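Local coordinates for major allergen Api g 1, isoallergen 1 (Apium graveolens, PDB 2BK0), which belongs to the Bet v 1-related pathogenesis-related proteins of plant defence, is the major allergen of celery, and may bind abscisic acid as a signalling receptor, at residues Thr11-Ser15 against Glu148-Ile152. Sequence-based numbering, arbitrary orientation.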
ATOM      1  N   THR A  11       5.647 -12.584  -4.307  1.00 22.08           N
ATOM      2  CA  THR A  11       4.962 -13.817  -4.688  1.00 21.97           C
ATOM      3  C   THR A  11       4.360 -14.445  -3.434  1.00 21.87           C
ATOM      4  O   THR A  11       5.015 -14.524  -2.396  1.00 22.01           O
ATOM      5  CB  THR A  11       5.884 -14.821  -5.421  1.00 21.86           C
ATOM      6  OG1 THR A  11       6.659 -15.557  -4.473  1.00 21.87           O
ATOM      7  CG2 THR A  11       6.812 -14.102  -6.371  1.00 21.96           C
ATOM      8  N   SER A  12       3.101 -14.864  -3.538  1.00 21.68           N
ATOM      9  CA  SER A  12       2.411 -15.559  -2.459  1.00 21.50           C
ATOM     10  C   SER A  12       1.928 -16.912  -2.977  1.00 21.32           C
ATOM     11  O   SER A  12       1.870 -17.139  -4.188  1.00 21.28           O
ATOM     12  CB  SER A  12       1.233 -14.713  -1.964  1.00 21.53           C
ATOM     13  OG  SER A  12       0.358 -15.465  -1.141  1.00 21.58           O
ATOM     14  N   SER A  13       1.586 -17.809  -2.060  1.00 21.12           N
ATOM     15  CA  SER A  13       0.962 -19.075  -2.442  1.00 20.94           C
ATOM     16  C   SER A  13      -0.557 -18.945  -2.387  1.00 20.64           C
ATOM     17  O   SER A  13      -1.255 -19.947  -2.373  1.00 20.63           O
ATOM     18  CB  SER A  13       1.431 -20.202  -1.519  1.00 20.98           C
ATOM     19  OG  SER A  13       1.110 -19.896  -0.171  1.00 21.34           O
ATOM     20  N   VAL A  14      -1.056 -17.709  -2.359  1.00 20.39           N
ATOM     21  CA  VAL A  14      -2.491 -17.427  -2.281  1.00 20.25           C
ATOM     22  C   VAL A  14      -2.971 -16.902  -3.627  1.00 20.16           C
ATOM     23  O   VAL A  14      -2.235 -16.190  -4.316  1.00 20.10           O
ATOM     24  CB  VAL A  14      -2.798 -16.375  -1.186  1.00 20.11           C
ATOM     25  CG1 VAL A  14      -4.304 -16.021  -1.146  1.00 19.84           C
ATOM     26  CG2 VAL A  14      -2.313 -16.864   0.181  1.00 19.98           C
ATOM     27  N   SER A  15      -4.208 -17.245  -3.991  1.00 20.11           N
ATOM     28  CA  SER A  15      -4.789 -16.793  -5.251  1.00 20.16           C
ATOM     29  C   SER A  15      -4.924 -15.263  -5.335  1.00 20.23           C
ATOM     30  O   SER A  15      -5.113 -14.575  -4.327  1.00 20.25           O
ATOM     31  CB  SER A  15      -6.144 -17.450  -5.485  1.00 20.13           C
ATOM     32  OG  SER A  15      -7.154 -16.905  -4.654  1.00 20.41           O
ATOM     33  N   GLU A 148      -1.160 -11.870   4.418  1.00 22.33           N
ATOM     34  CA  GLU A 148      -1.027 -13.203   3.818  1.00 22.42           C
ATOM     35  C   GLU A 148      -1.296 -14.308   4.831  1.00 22.52           C
ATOM     36  O   GLU A 148      -2.140 -15.174   4.604  1.00 22.47           O
ATOM     37  CB  GLU A 148       0.374 -13.378   3.225  1.00 22.35           C
ATOM     38  CG  GLU A 148       0.803 -14.822   3.032  1.00 22.42           C
ATOM     39  CD  GLU A 148       1.882 -14.977   1.981  1.00 22.63           C
ATOM     40  OE1 GLU A 148       3.054 -14.649   2.264  1.00 23.44           O
ATOM     41  OE2 GLU A 148       1.561 -15.439   0.870  1.00 22.82           O
ATOM     42  N   ALA A 149      -0.569 -14.262   5.944  1.00 22.70           N
ATOM     43  CA  ALA A 149      -0.724 -15.243   7.013  1.00 22.87           C
ATOM     44  C   ALA A 149      -2.196 -15.441   7.364  1.00 23.04           C
ATOM     45  O   ALA A 149      -2.710 -16.566   7.321  1.00 22.98           O
ATOM     46  CB  ALA A 149       0.055 -14.807   8.242  1.00 22.85           C
ATOM     47  N   TYR A 150      -2.862 -14.332   7.691  1.00 23.28           N
ATOM     48  CA  TYR A 150      -4.291 -14.327   8.024  1.00 23.50           C
ATOM     49  C   TYR A 150      -5.165 -14.903   6.908  1.00 23.77           C
ATOM     50  O   TYR A 150      -6.095 -15.670   7.173  1.00 23.85           O
ATOM     51  CB  TYR A 150      -4.758 -12.902   8.340  1.00 23.43           C
ATOM     52  CG  TYR A 150      -6.245 -12.786   8.582  1.00 23.33           C
ATOM     53  CD1 TYR A 150      -6.789 -13.067   9.835  1.00 23.22           C
ATOM     54  CD2 TYR A 150      -7.110 -12.395   7.558  1.00 23.31           C
ATOM     55  CE1 TYR A 150      -8.159 -12.966  10.065  1.00 23.24           C
ATOM     56  CE2 TYR A 150      -8.484 -12.288   7.779  1.00 23.43           C
ATOM     57  CZ  TYR A 150      -8.999 -12.578   9.036  1.00 23.33           C
ATOM     58  OH  TYR A 150     -10.349 -12.481   9.263  1.00 23.28           O
ATOM     59  N   LEU A 151      -4.872 -14.528   5.663  1.00 24.08           N
ATOM     60  CA  LEU A 151      -5.659 -15.009   4.526  1.00 24.24           C
ATOM     61  C   LEU A 151      -5.577 -16.518   4.408  1.00 24.41           C
ATOM     62  O   LEU A 151      -6.595 -17.169   4.200  1.00 24.52           O
ATOM     63  CB  LEU A 151      -5.235 -14.335   3.217  1.00 24.24           C
ATOM     64  CG  LEU A 151      -5.656 -12.867   3.057  1.00 24.26           C
ATOM     65  CD1 LEU A 151      -5.381 -12.417   1.635  1.00 24.49           C
ATOM     66  CD2 LEU A 151      -7.119 -12.629   3.389  1.00 24.02           C
ATOM     67  N   ILE A 152      -4.378 -17.067   4.570  1.00 24.64           N
ATOM     68  CA  ILE A 152      -4.189 -18.520   4.598  1.00 24.83           C
ATOM     69  C   ILE A 152      -5.020 -19.195   5.710  1.00 25.05           C
ATOM     70  O   ILE A 152      -5.698 -20.198   5.460  1.00 25.19           O
ATOM     71  CB  ILE A 152      -2.685 -18.885   4.731  1.00 24.81           C
ATOM     72  CG1 ILE A 152      -2.008 -18.788   3.362  1.00 24.88           C
ATOM     73  CG2 ILE A 152      -2.492 -20.294   5.289  1.00 24.75           C
ATOM     74  CD1 ILE A 152      -0.503 -18.611   3.411  1.00 24.90           C
TER
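Ser12 and Val14, at the end of the outermost strand 3-12 of this Bet v 1 fold, meet Glu148 and Ile152 in the last turns of the long C-terminal helix 130-153, where the chain turns from the strand towards helix 16-25. Ser12 and Glu148 make the polar part of the contact. The Glu148 side chain reaches out from the helix with CG anti to the backbone N (chi1 159°) and the chain extended beyond it, which carries the carboxylate across to the strand end. Ser12 OG donates a hydrogen bond to Glu148 OE2; the modelled 2.3 Å is very short, and at 2.9 Å resolution its exact length is doubtful. Ser12 OG also accepts from Val14 N at 2.9 Å, with a bent N-H...O angle of 139°, and this closes an ST turn as the chain leaves the strand. Beside this polar pair lies an apolar one: Val14 CG2 approaches Ile152 CG1 at 3.7 Å, one helical turn on from Glu148, while Ile152 CD1 lies 4.1 Å from Ser13 OG, a loose contact. Ser12 and Val14 both touch Ile19 of helix 16-25, and Ser12 is backbone hydrogen-bonded to Ser112 of the neighbouring strand 112-122. Ser15 caps the start of helix 16-25 through its OG and Lys18 N. If the short bond is real, Ser12 OG, as donor to Glu148 OE2 and acceptor from Val14 N, would link the ST turn to the C-terminal helix, and such a hydroxyl donor would be expected to favour negative charge on the Glu148 carboxylate.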